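Local coordinates for ATP-dependent 6-phosphofructokinase isozyme 2 (Escherichia coli, PDB 3CQD), which catalyses the ATP- and magnesium-dependent phosphorylation of D-fructose 6-phosphate to fructose 1,6-bisphosphate, the first committing step of glycolysis, as a homodimer, at residues A55-P60 and E76-A81; V83-W88 and A111-D116; Q103-M108 and S250-G255. All blocks are in the same frame, centred on the assembly; numbering follows the deposited sequence.

Contact 1 of 3, residues A55-P60 and E76-A81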
loop_
_atom_site.group_PDB
_atom_site.type_symbol
_atom_site.label_atom_id
_atom_site.label_comp_id
_atom_site.label_asym_id
_atom_site.label_seq_id
_atom_site.Cartn_x
_atom_site.Cartn_y
_atom_site.Cartn_z
ATOM N N ALA B 55 -16.642 -14.078 33.048
ATOM C CA ALA B 55 -16.210 -15.333 32.480
ATOM C C ALA B 55 -14.765 -15.522 32.849
ATOM O O ALA B 55 -13.979 -14.575 32.791
ATOM C CB ALA B 55 -16.372 -15.333 30.977
ATOM N N THR B 56 -14.436 -16.751 33.231
ATOM C CA THR B 56 -13.079 -17.111 33.582
ATOM C C THR B 56 -12.368 -17.603 32.346
ATOM O O THR B 56 -12.796 -18.571 31.721
ATOM C CB THR B 56 -13.052 -18.180 34.707
ATOM O OG1 THR B 56 -13.656 -17.620 35.874
ATOM C CG2 THR B 56 -11.616 -18.613 35.029
ATOM N N ALA B 57 -11.296 -16.905 31.990
ATOM C CA ALA B 57 -10.477 -17.255 30.847
ATOM C C ALA B 57 -9.433 -18.286 31.244
ATOM O O ALA B 57 -8.566 -18.012 32.077
ATOM C CB ALA B 57 -9.810 -16.013 30.261
ATOM N N ILE B 58 -9.539 -19.464 30.629
ATOM C CA ILE B 58 -8.587 -20.559 30.780
ATOM C C ILE B 58 -7.630 -20.539 29.589
ATOM O O ILE B 58 -8.046 -20.500 28.424
ATOM C CB ILE B 58 -9.314 -21.954 30.899
ATOM C CG1 ILE B 58 -10.339 -21.937 32.050
ATOM C CG2 ILE B 58 -8.288 -23.099 31.103
ATOM C CD1 ILE B 58 -11.369 -23.046 32.014
ATOM N N PHE B 59 -6.347 -20.559 29.883
ATOM C CA PHE B 59 -5.358 -20.512 28.834
ATOM C C PHE B 59 -3.972 -20.837 29.350
ATOM O O PHE B 59 -3.683 -20.685 30.556
ATOM C CB PHE B 59 -5.367 -19.144 28.135
ATOM C CG PHE B 59 -5.132 -17.997 29.050
ATOM C CD1 PHE B 59 -6.182 -17.440 29.765
ATOM C CD2 PHE B 59 -3.859 -17.466 29.200
ATOM C CE1 PHE B 59 -5.970 -16.376 30.609
ATOM C CE2 PHE B 59 -3.639 -16.392 30.033
ATOM C CZ PHE B 59 -4.690 -15.843 30.741
ATOM N N PRO B 60 -3.108 -21.305 28.436
ATOM C CA PRO B 60 -1.705 -21.459 28.787
ATOM C C PRO B 60 -1.026 -20.098 28.783
ATOM O O PRO B 60 -1.361 -19.238 27.959
ATOM C CB PRO B 60 -1.159 -22.362 27.680
ATOM C CG PRO B 60 -2.049 -22.078 26.486
ATOM C CD PRO B 60 -3.402 -21.734 27.048
ATOM N N GLU B 76 -8.247 -5.750 34.088
ATOM C CA GLU B 76 -9.569 -5.702 33.506
ATOM C C GLU B 76 -10.614 -6.485 34.290
ATOM O O GLU B 76 -11.749 -6.633 33.836
ATOM C CB GLU B 76 -9.496 -6.264 32.107
ATOM C CG GLU B 76 -9.241 -5.234 31.082
ATOM C CD GLU B 76 -9.431 -5.806 29.724
ATOM O OE1 GLU B 76 -8.582 -6.639 29.340
ATOM O OE2 GLU B 76 -10.428 -5.443 29.064
ATOM N N ASN B 77 -10.217 -6.981 35.460
ATOM C CA ASN B 77 -11.088 -7.767 36.332
ATOM C C ASN B 77 -11.640 -8.989 35.612
ATOM O O ASN B 77 -12.794 -9.370 35.810
ATOM C CB ASN B 77 -12.228 -6.904 36.892
ATOM C CG ASN B 77 -11.732 -5.604 37.498
ATOM O OD1 ASN B 77 -10.840 -5.604 38.348
ATOM N ND2 ASN B 77 -12.309 -4.486 37.063
ATOM N N VAL B 78 -10.813 -9.582 34.755
ATOM C CA VAL B 78 -11.194 -10.795 34.069
ATOM C C VAL B 78 -10.606 -12.000 34.811
ATOM O O VAL B 78 -9.390 -12.183 34.813
ATOM C CB VAL B 78 -10.756 -10.778 32.601
ATOM C CG1 VAL B 78 -11.069 -12.111 31.938
ATOM C CG2 VAL B 78 -11.427 -9.617 31.868
ATOM N N PRO B 79 -11.470 -12.821 35.446
ATOM C CA PRO B 79 -10.910 -13.981 36.131
ATOM C C PRO B 79 -10.205 -14.932 35.166
ATOM O O PRO B 79 -10.569 -15.039 33.985
ATOM C CB PRO B 79 -12.121 -14.644 36.800
ATOM C CG PRO B 79 -13.303 -14.085 36.135
ATOM C CD PRO B 79 -12.937 -12.758 35.560
ATOM N N VAL B 80 -9.198 -15.613 35.696
ATOM C CA VAL B 80 -8.208 -16.305 34.901
ATOM C C VAL B 80 -7.938 -17.669 35.555
ATOM O O VAL B 80 -8.002 -17.810 36.779
ATOM C CB VAL B 80 -6.966 -15.372 34.796
ATOM C CG1 VAL B 80 -5.626 -16.026 35.192
ATOM C CG2 VAL B 80 -6.949 -14.618 33.469
ATOM N N ALA B 81 -7.697 -18.681 34.730
ATOM C CA ALA B 81 -7.203 -19.963 35.229
ATOM C C ALA B 81 -6.168 -20.395 34.217
ATOM O O ALA B 81 -6.503 -20.865 33.120
ATOM C CB ALA B 81 -8.327 -20.989 35.354
#
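Ala57 is held through both its backbone N and its O by the 76-81 segment: its N donates to Pro79 O (2.8 Å) and its O accepts from Ala81 N (2.9 Å), both bonds fairly straight at the hydrogen. A third, longer rung runs from Phe59 N to Ala81 O at 3.3 Å. Between the rungs Ile58 CA brings its hydrogen to the same Ala81 O (3.1 Å), a CA-H...O contact. The two strands are parallel neighbours, Ala57 opposite Val80 and Ile58 opposite Ala81, and with helix 63-75 they make a beta-alpha-beta unit of the Rossmann-like ribokinase fold; 80-84 is the outermost strand of the sheet. The buried part lies on the face of Ala57 and Val80, where Val80 CG2 meets the Phe59 ring at its edge, near the ring plane, 3.5 Å from CE1. Leu69, Val70 and Leu73 of helix 63-75 and Ile42 of helix 40-50 close in on the same ring. Toward solvent, where Thr56, Pro79 and Ala81 are partly exposed, Ile58 CG1 still lies 4.0 Å from Ala81 CB. Thr56 turns OG1 beside its own backbone N (chi1 -62°), which sets the hydroxyl against Pro79 CB at 3.5 Å, while CG2 leans over the Val80-Ala81 peptide.

Contact 2 of 3, residues V83-W88 and A111-D116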
loop_
_atom_site.group_PDB
_atom_site.type_symbol
_atom_site.label_atom_id
_atom_site.label_comp_id
_atom_site.label_asym_id
_atom_site.label_seq_id
_atom_site.Cartn_x
_atom_site.Cartn_y
_atom_site.Cartn_z
ATOM N N VAL B 83 -2.485 -22.271 32.952
ATOM C CA VAL B 83 -1.473 -23.280 33.166
ATOM C C VAL B 83 -0.176 -22.736 32.609
ATOM O O VAL B 83 -0.128 -22.187 31.489
ATOM C CB VAL B 83 -1.844 -24.680 32.602
ATOM C CG1 VAL B 83 -3.342 -24.975 32.804
ATOM C CG2 VAL B 83 -1.433 -24.827 31.168
ATOM N N GLU B 84 0.870 -22.846 33.418
ATOM C CA GLU B 84 2.166 -22.334 33.032
ATOM C C GLU B 84 2.644 -23.202 31.888
ATOM O O GLU B 84 2.540 -24.423 31.949
ATOM C CB GLU B 84 3.143 -22.345 34.204
ATOM C CG GLU B 84 4.101 -21.159 34.187
ATOM C CD GLU B 84 5.383 -21.407 34.966
ATOM O OE1 GLU B 84 5.329 -21.976 36.082
ATOM O OE2 GLU B 84 6.460 -21.018 34.458
ATOM N N ALA B 85 3.082 -22.555 30.814
ATOM C CA ALA B 85 3.591 -23.258 29.651
ATOM C C ALA B 85 5.078 -22.965 29.466
ATOM O O ALA B 85 5.549 -21.877 29.795
ATOM C CB ALA B 85 2.804 -22.878 28.416
ATOM N N LYS B 86 5.800 -23.955 28.951
ATOM C CA LYS B 86 7.228 -23.842 28.709
ATOM C C LYS B 86 7.513 -22.847 27.594
ATOM O O LYS B 86 8.436 -22.039 27.698
ATOM C CB LYS B 86 7.821 -25.210 28.353
ATOM C CG LYS B 86 7.712 -26.265 29.450
ATOM C CD LYS B 86 8.453 -25.864 30.721
ATOM C CE LYS B 86 8.285 -26.923 31.804
ATOM N NZ LYS B 86 9.170 -28.105 31.585
ATOM N N ASP B 87 6.710 -22.906 26.533
ATOM C CA ASP B 87 6.888 -22.016 25.402
ATOM C C ASP B 87 6.244 -20.676 25.731
ATOM O O ASP B 87 5.093 -20.617 26.170
ATOM C CB ASP B 87 6.304 -22.629 24.131
ATOM C CG ASP B 87 6.853 -22.001 22.869
ATOM O OD1 ASP B 87 7.839 -21.230 22.953
ATOM O OD2 ASP B 87 6.302 -22.279 21.783
ATOM N N TRP B 88 7.013 -19.611 25.546
ATOM C CA TRP B 88 6.575 -18.266 25.894
ATOM C C TRP B 88 5.368 -17.824 25.074
ATOM O O TRP B 88 5.288 -18.071 23.878
ATOM C CB TRP B 88 7.736 -17.250 25.812
ATOM C CG TRP B 88 8.120 -16.705 24.411
ATOM C CD1 TRP B 88 7.515 -15.669 23.725
ATOM C CD2 TRP B 88 9.212 -17.138 23.585
ATOM N NE1 TRP B 88 8.154 -15.453 22.523
ATOM C CE2 TRP B 88 9.193 -16.342 22.409
ATOM C CE3 TRP B 88 10.195 -18.138 23.714
ATOM C CZ2 TRP B 88 10.116 -16.512 21.373
ATOM C CZ3 TRP B 88 11.123 -18.299 22.684
ATOM C CH2 TRP B 88 11.075 -17.486 21.526
ATOM N N ALA B 111 1.947 -19.973 20.955
ATOM C CA ALA B 111 3.043 -20.822 21.401
ATOM C C ALA B 111 2.646 -22.296 21.400
ATOM O O ALA B 111 1.456 -22.645 21.482
ATOM C CB ALA B 111 3.496 -20.404 22.794
ATOM N N ALA B 112 3.658 -23.155 21.321
ATOM C CA ALA B 112 3.454 -24.596 21.403
ATOM C C ALA B 112 2.898 -24.995 22.776
ATOM O O ALA B 112 3.088 -24.296 23.783
ATOM C CB ALA B 112 4.756 -25.335 21.110
ATOM N N LEU B 113 2.186 -26.113 22.797
ATOM C CA LEU B 113 1.758 -26.727 24.039
ATOM C C LEU B 113 2.323 -28.133 24.110
ATOM O O LEU B 113 2.271 -28.852 23.113
ATOM C CB LEU B 113 0.232 -26.765 24.100
ATOM C CG LEU B 113 -0.433 -25.479 24.582
ATOM C CD1 LEU B 113 -1.932 -25.582 24.421
ATOM C CD2 LEU B 113 -0.062 -25.291 26.048
ATOM N N ASN B 114 2.877 -28.495 25.273
ATOM C CA ASN B 114 3.245 -29.885 25.612
ATOM C C ASN B 114 2.011 -30.744 25.709
ATOM O O ASN B 114 0.907 -30.228 25.782
ATOM C CB ASN B 114 3.893 -29.977 27.009
ATOM C CG ASN B 114 5.168 -29.218 27.115
ATOM O OD1 ASN B 114 5.626 -28.608 26.145
ATOM N ND2 ASN B 114 5.760 -29.229 28.301
ATOM N N GLU B 115 2.202 -32.057 25.785
ATOM C CA GLU B 115 1.089 -32.931 26.124
ATOM C C GLU B 115 0.666 -32.733 27.585
ATOM O O GLU B 115 -0.524 -32.778 27.898
ATOM C CB GLU B 115 1.415 -34.395 25.803
ATOM C CG GLU B 115 1.006 -34.760 24.371
ATOM C CD GLU B 115 1.584 -36.076 23.877
ATOM O OE1 GLU B 115 1.689 -36.231 22.639
ATOM O OE2 GLU B 115 1.928 -36.950 24.708
ATOM N N ASP B 116 1.645 -32.480 28.455
ATOM C CA ASP B 116 1.391 -32.217 29.868
ATOM C C ASP B 116 0.579 -30.944 30.065
ATOM O O ASP B 116 -0.381 -30.929 30.836
ATOM C CB ASP B 116 2.697 -32.101 30.655
ATOM C CG ASP B 116 2.460 -31.765 32.126
ATOM O OD1 ASP B 116 1.871 -32.607 32.840
ATOM O OD2 ASP B 116 2.857 -30.665 32.570
HETATM O O HOH W 1 4.851 -25.038 25.844
#
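Asp87 OD2 takes the backbone N-H of Ala112 at 2.8 Å, with 155° at the hydrogen; the donor comes in on the anti side of the oxygen, 19° out of the carboxylate plane. The other oxygen, OD1, forms a salt bridge with Arg90, a residue assigned to the substrate site, so the carboxylate is held at both ends. CG lies anti to the Asp87 backbone N (chi1 -161°), and this swings the carboxylate across to the 111-116 segment, where OD2 also rests 3.5 Å from Ala112 CB. A water ties the backbones together a step away: it accepts from Asp87 N (2.9 Å) and donates to Ala112 O (2.8 Å). Ala112 is thus bound through both its N-H and its carbonyl, once directly and once through water. Ala111 CB fits closely beside the Trp88 carbonyl, 3.1 Å from its O. On the exposed side the contact thins: the Lys86 and Asn114 side chains cross at about a right angle, with Lys86 CG 3.7 Å from Asn114 ND2. The inner side is apolar but also light, Ala85 CB standing 4.4 Å from Leu113 CD2. The contact joins two connecting loops, the one leaving edge strand 80-84 and the one leading into helix 115-126. Glu117, in the first turn of that helix, accepts from Lys86 N and Asn114 N, Pro60 of strand 55-61 lies under Ala85 and Leu113, and Trp88 reaches over to Phe35 of the second subunit.

Contact 3 of 3, residues Q103-M108 and S250-G255. With ATP (adenosine-5'-triphosphate), chain I; ATP (adenosine-5'-triphosphate), chain G.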
loop_
_atom_site.group_PDB
_atom_site.type_symbol
_atom_site.label_atom_id
_atom_site.label_comp_id
_atom_site.label_asym_id
_atom_site.label_seq_id
_atom_site.Cartn_x
_atom_site.Cartn_y
_atom_site.Cartn_z
ATOM N N GLN B 103 -4.968 0.181 10.131
ATOM C CA GLN B 103 -4.373 -0.724 11.100
ATOM C C GLN B 103 -4.065 -2.039 10.403
ATOM O O GLN B 103 -4.828 -2.527 9.549
ATOM C CB GLN B 103 -5.291 -0.927 12.314
ATOM C CG GLN B 103 -6.667 -1.403 11.935
ATOM C CD GLN B 103 -7.662 -1.463 13.091
ATOM O OE1 GLN B 103 -8.869 -1.582 12.861
ATOM N NE2 GLN B 103 -7.164 -1.385 14.335
ATOM N N TYR B 104 -2.910 -2.555 10.671
ATOM C CA TYR B 104 -2.497 -3.798 10.127
ATOM C C TYR B 104 -2.425 -4.816 11.243
ATOM O O TYR B 104 -2.051 -4.492 12.292
ATOM C CB TYR B 104 -1.204 -3.635 9.342
ATOM C CG TYR B 104 -1.352 -2.778 8.110
ATOM C CD1 TYR B 104 -1.329 -1.423 8.173
ATOM C CD2 TYR B 104 -1.507 -3.352 6.887
ATOM C CE1 TYR B 104 -1.470 -0.681 7.058
ATOM C CE2 TYR B 104 -1.657 -2.639 5.807
ATOM C CZ TYR B 104 -1.629 -1.300 5.866
ATOM O OH TYR B 104 -1.749 -0.615 4.732
ATOM N N ARG B 105 -2.841 -6.024 11.001
ATOM C CA ARG B 105 -2.758 -7.027 12.000
ATOM C C ARG B 105 -2.039 -8.223 11.494
ATOM O O ARG B 105 -2.396 -8.761 10.511
ATOM C CB ARG B 105 -4.118 -7.385 12.571
ATOM C CG ARG B 105 -4.966 -6.267 13.021
ATOM C CD ARG B 105 -6.361 -6.439 12.508
ATOM N NE ARG B 105 -7.058 -7.301 13.380
ATOM C CZ ARG B 105 -8.260 -7.801 13.228
ATOM N NH1 ARG B 105 -9.022 -7.575 12.213
ATOM N NH2 ARG B 105 -8.682 -8.544 14.168
ATOM N N PHE B 106 -0.955 -8.530 12.160
ATOM C CA PHE B 106 -0.092 -9.620 11.844
ATOM C C PHE B 106 -0.299 -10.742 12.861
ATOM O O PHE B 106 0.108 -10.641 13.992
ATOM C CB PHE B 106 1.376 -9.192 11.693
ATOM C CG PHE B 106 1.588 -8.097 10.691
ATOM C CD1 PHE B 106 1.680 -6.795 11.078
ATOM C CD2 PHE B 106 1.621 -8.368 9.355
ATOM C CE1 PHE B 106 1.812 -5.818 10.164
ATOM C CE2 PHE B 106 1.763 -7.363 8.461
ATOM C CZ PHE B 106 1.849 -6.112 8.859
ATOM N N VAL B 107 -0.954 -11.794 12.411
ATOM C CA VAL B 107 -1.367 -12.883 13.283
ATOM C C VAL B 107 -0.494 -14.093 13.011
ATOM O O VAL B 107 -0.501 -14.662 11.908
ATOM C CB VAL B 107 -2.880 -13.208 13.114
ATOM C CG1 VAL B 107 -3.351 -14.219 14.190
ATOM C CG2 VAL B 107 -3.686 -11.938 13.217
ATOM N N MET B 108 0.292 -14.451 14.021
ATOM C CA MET B 108 1.113 -15.640 13.982
ATOM C C MET B 108 0.540 -16.666 14.943
ATOM O O MET B 108 -0.327 -16.331 15.747
ATOM C CB MET B 108 2.555 -15.305 14.340
ATOM C CG MET B 108 3.258 -14.603 13.214
ATOM S SD MET B 108 4.697 -13.713 13.756
ATOM C CE MET B 108 3.924 -12.315 14.571
ATOM N N SER B 250 -13.562 0.044 12.697
ATOM C CA SER B 250 -12.640 -1.042 12.956
ATOM C C SER B 250 -13.426 -2.331 13.018
ATOM O O SER B 250 -14.632 -2.313 13.181
ATOM C CB SER B 250 -11.871 -0.788 14.268
ATOM O OG SER B 250 -11.000 -1.861 14.583
ATOM N N THR B 251 -12.750 -3.454 12.855
ATOM C CA THR B 251 -13.397 -4.748 12.961
ATOM C C THR B 251 -12.723 -5.573 14.037
ATOM O O THR B 251 -13.129 -6.701 14.307
ATOM C CB THR B 251 -13.319 -5.531 11.637
ATOM O OG1 THR B 251 -11.937 -5.705 11.272
ATOM C CG2 THR B 251 -14.063 -4.787 10.532
ATOM N N VAL B 252 -11.681 -5.020 14.645
ATOM C CA VAL B 252 -10.969 -5.731 15.690
ATOM C C VAL B 252 -11.896 -6.015 16.865
ATOM O O VAL B 252 -12.542 -5.113 17.404
ATOM C CB VAL B 252 -9.715 -4.981 16.148
ATOM C CG1 VAL B 252 -8.914 -5.839 17.116
ATOM C CG2 VAL B 252 -8.860 -4.593 14.927
ATOM N N GLY B 253 -11.974 -7.288 17.234
ATOM C CA GLY B 253 -12.728 -7.703 18.390
ATOM C C GLY B 253 -14.207 -7.870 18.156
ATOM O O GLY B 253 -14.938 -8.184 19.087
ATOM N N ALA B 254 -14.652 -7.660 16.913
ATOM C CA ALA B 254 -16.047 -7.820 16.550
ATOM C C ALA B 254 -16.557 -9.231 16.892
ATOM O O ALA B 254 -17.590 -9.392 17.564
ATOM C CB ALA B 254 -16.258 -7.513 15.077
ATOM N N GLY B 255 -15.841 -10.236 16.401
ATOM C CA GLY B 255 -16.289 -11.627 16.510
ATOM C C GLY B 255 -16.291 -12.098 17.956
ATOM O O GLY B 255 -17.228 -12.735 18.403
HETATM P PG ATP I . -13.384 -11.444 13.946
HETATM O O1G ATP I . -13.089 -12.857 14.347
HETATM O O2G ATP I . -13.277 -10.439 15.069
HETATM O O3G ATP I . -12.704 -11.077 12.667
HETATM P PB ATP I . -15.714 -12.442 12.709
HETATM O O1B ATP I . -15.183 -12.405 11.320
HETATM O O2B ATP I . -15.637 -13.793 13.416
HETATM O O3B ATP I . -14.952 -11.379 13.622
HETATM P PA ATP I . -17.886 -10.661 11.985
HETATM O O1A ATP I . -16.912 -9.940 11.112
HETATM O O2A ATP I . -19.117 -11.189 11.340
HETATM O O3A ATP I . -17.215 -11.906 12.787
HETATM O "O5'" ATP I . -18.213 -9.750 13.244
HETATM C "C5'" ATP I . -19.063 -10.183 14.317
HETATM C "C4'" ATP I . -20.146 -9.111 14.400
HETATM O "O4'" ATP I . -19.502 -7.836 14.489
HETATM C "C3'" ATP I . -21.030 -8.956 13.168
HETATM O "O3'" ATP I . -22.076 -9.912 13.041
HETATM C "C2'" ATP I . -21.538 -7.544 13.350
HETATM O "O2'" ATP I . -22.528 -7.435 14.370
HETATM C "C1'" ATP I . -20.314 -6.827 13.900
HETATM N N9 ATP I . -19.576 -6.259 12.768
HETATM C C8 ATP I . -18.492 -6.782 12.192
HETATM N N7 ATP I . -18.062 -6.025 11.177
HETATM C C5 ATP I . -18.883 -4.988 11.101
HETATM C C6 ATP I . -18.980 -3.824 10.235
HETATM N N6 ATP I . -18.059 -3.651 9.256
HETATM N N1 ATP I . -19.978 -2.960 10.499
HETATM C C2 ATP I . -20.881 -3.154 11.479
HETATM N N3 ATP I . -20.863 -4.216 12.299
HETATM C C4 ATP I . -19.888 -5.132 12.153
HETATM P PG ATP G . -11.438 -13.906 9.810
HETATM O O1G ATP G . -10.503 -14.720 10.634
HETATM O O2G ATP G . -11.910 -14.649 8.590
HETATM O O3G ATP G . -12.507 -13.194 10.603
HETATM P PB ATP G . -10.795 -11.209 8.908
HETATM O O1B ATP G . -11.693 -10.599 9.955
HETATM O O2B ATP G . -9.437 -10.647 8.653
HETATM O O3B ATP G . -10.475 -12.754 9.249
HETATM P PA ATP G . -11.066 -11.501 6.002
HETATM O O1A ATP G . -9.708 -12.185 5.992
HETATM O O2A ATP G . -12.167 -12.066 5.154
HETATM O O3A ATP G . -11.639 -11.306 7.527
HETATM O "O5'" ATP G . -10.863 -9.971 5.590
HETATM C "C5'" ATP G . -10.238 -9.610 4.361
HETATM C "C4'" ATP G . -10.662 -8.178 4.123
HETATM O "O4'" ATP G . -12.089 -8.154 4.013
HETATM C "C3'" ATP G . -10.355 -7.295 5.319
HETATM O "O3'" ATP G . -9.105 -6.658 5.156
HETATM C "C2'" ATP G . -11.479 -6.286 5.329
HETATM O "O2'" ATP G . -11.200 -5.175 4.478
HETATM C "C1'" ATP G . -12.640 -7.069 4.758
HETATM N N9 ATP G . -13.438 -7.531 5.928
HETATM C C8 ATP G . -13.384 -8.712 6.576
HETATM N N7 ATP G . -14.259 -8.743 7.622
HETATM C C5 ATP G . -14.891 -7.555 7.642
HETATM C C6 ATP G . -15.935 -6.900 8.457
HETATM N N6 ATP G . -16.496 -7.539 9.496
HETATM N N1 ATP G . -16.304 -5.638 8.134
HETATM C C2 ATP G . -15.756 -4.970 7.104
HETATM N N3 ATP G . -14.805 -5.500 6.318
HETATM C C4 ATP G . -14.344 -6.760 6.531
HETATM O O HOH W 2 -10.787 -9.289 15.469
HETATM O O HOH W 3 -12.001 -8.634 12.596
#
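The loop that binds potassium through Ser250 and Val252 and leads into the helix under the ATP phosphates packs here against strand 102-107, which carries the sheet on into the second subunit. Val252 CG2 sits over the centre of one face of the Arg105 guanidinium, 3.6 Å above its plane. The bends of the arginine chain at chi2 (134°) and chi3 (83°) lay that face against the valine. Arg105 NH1 donates to the backbone O of Glu25 of the second subunit, which fixes the group across the interface. Two waters lie between it and the gamma-phosphate of the ATP at the helix start: one accepts from NH1 in the guanidinium plane; the other takes a weak bond from NH2, accepts from Gly253 N (2.9 Å) and donates to ATP O2G (2.8 Å). Thr251 to Ala254 form a type II turn, and Ser250 OG closes an ST turn by accepting Val252 N at 3.2 Å. This is the glycine-rich helix start of the PfkB family: Gly253 is the N-cap, and Gly255 N donates to O2G at 2.9 Å. Thr251 CG2 touches the adenine of the second ATP, 3.4 Å from N1.

Overall arrangement
Contacts 1 and 2 follow in series along the chain and share strand 80-84. Their centres are about 17 Å apart, yet they touch: Phe59 O probably accepts from Val83 N. Contact 1 pairs the outermost strand of the parallel sheet with its neighbour, and contact 2 follows where the chain leaves that strand, near the substrate site. Contact 3 lies about 21 Å from contact 1 and 25 Å from contact 2, centre to centre. Its strand, 102-107, belongs to the mixed sheet and falls between the two segments of contact 2 in sequence, so those two contacts cross. With residues 250-255 arriving late in the chain, contact 3 joins the dimer interface to the ATP site.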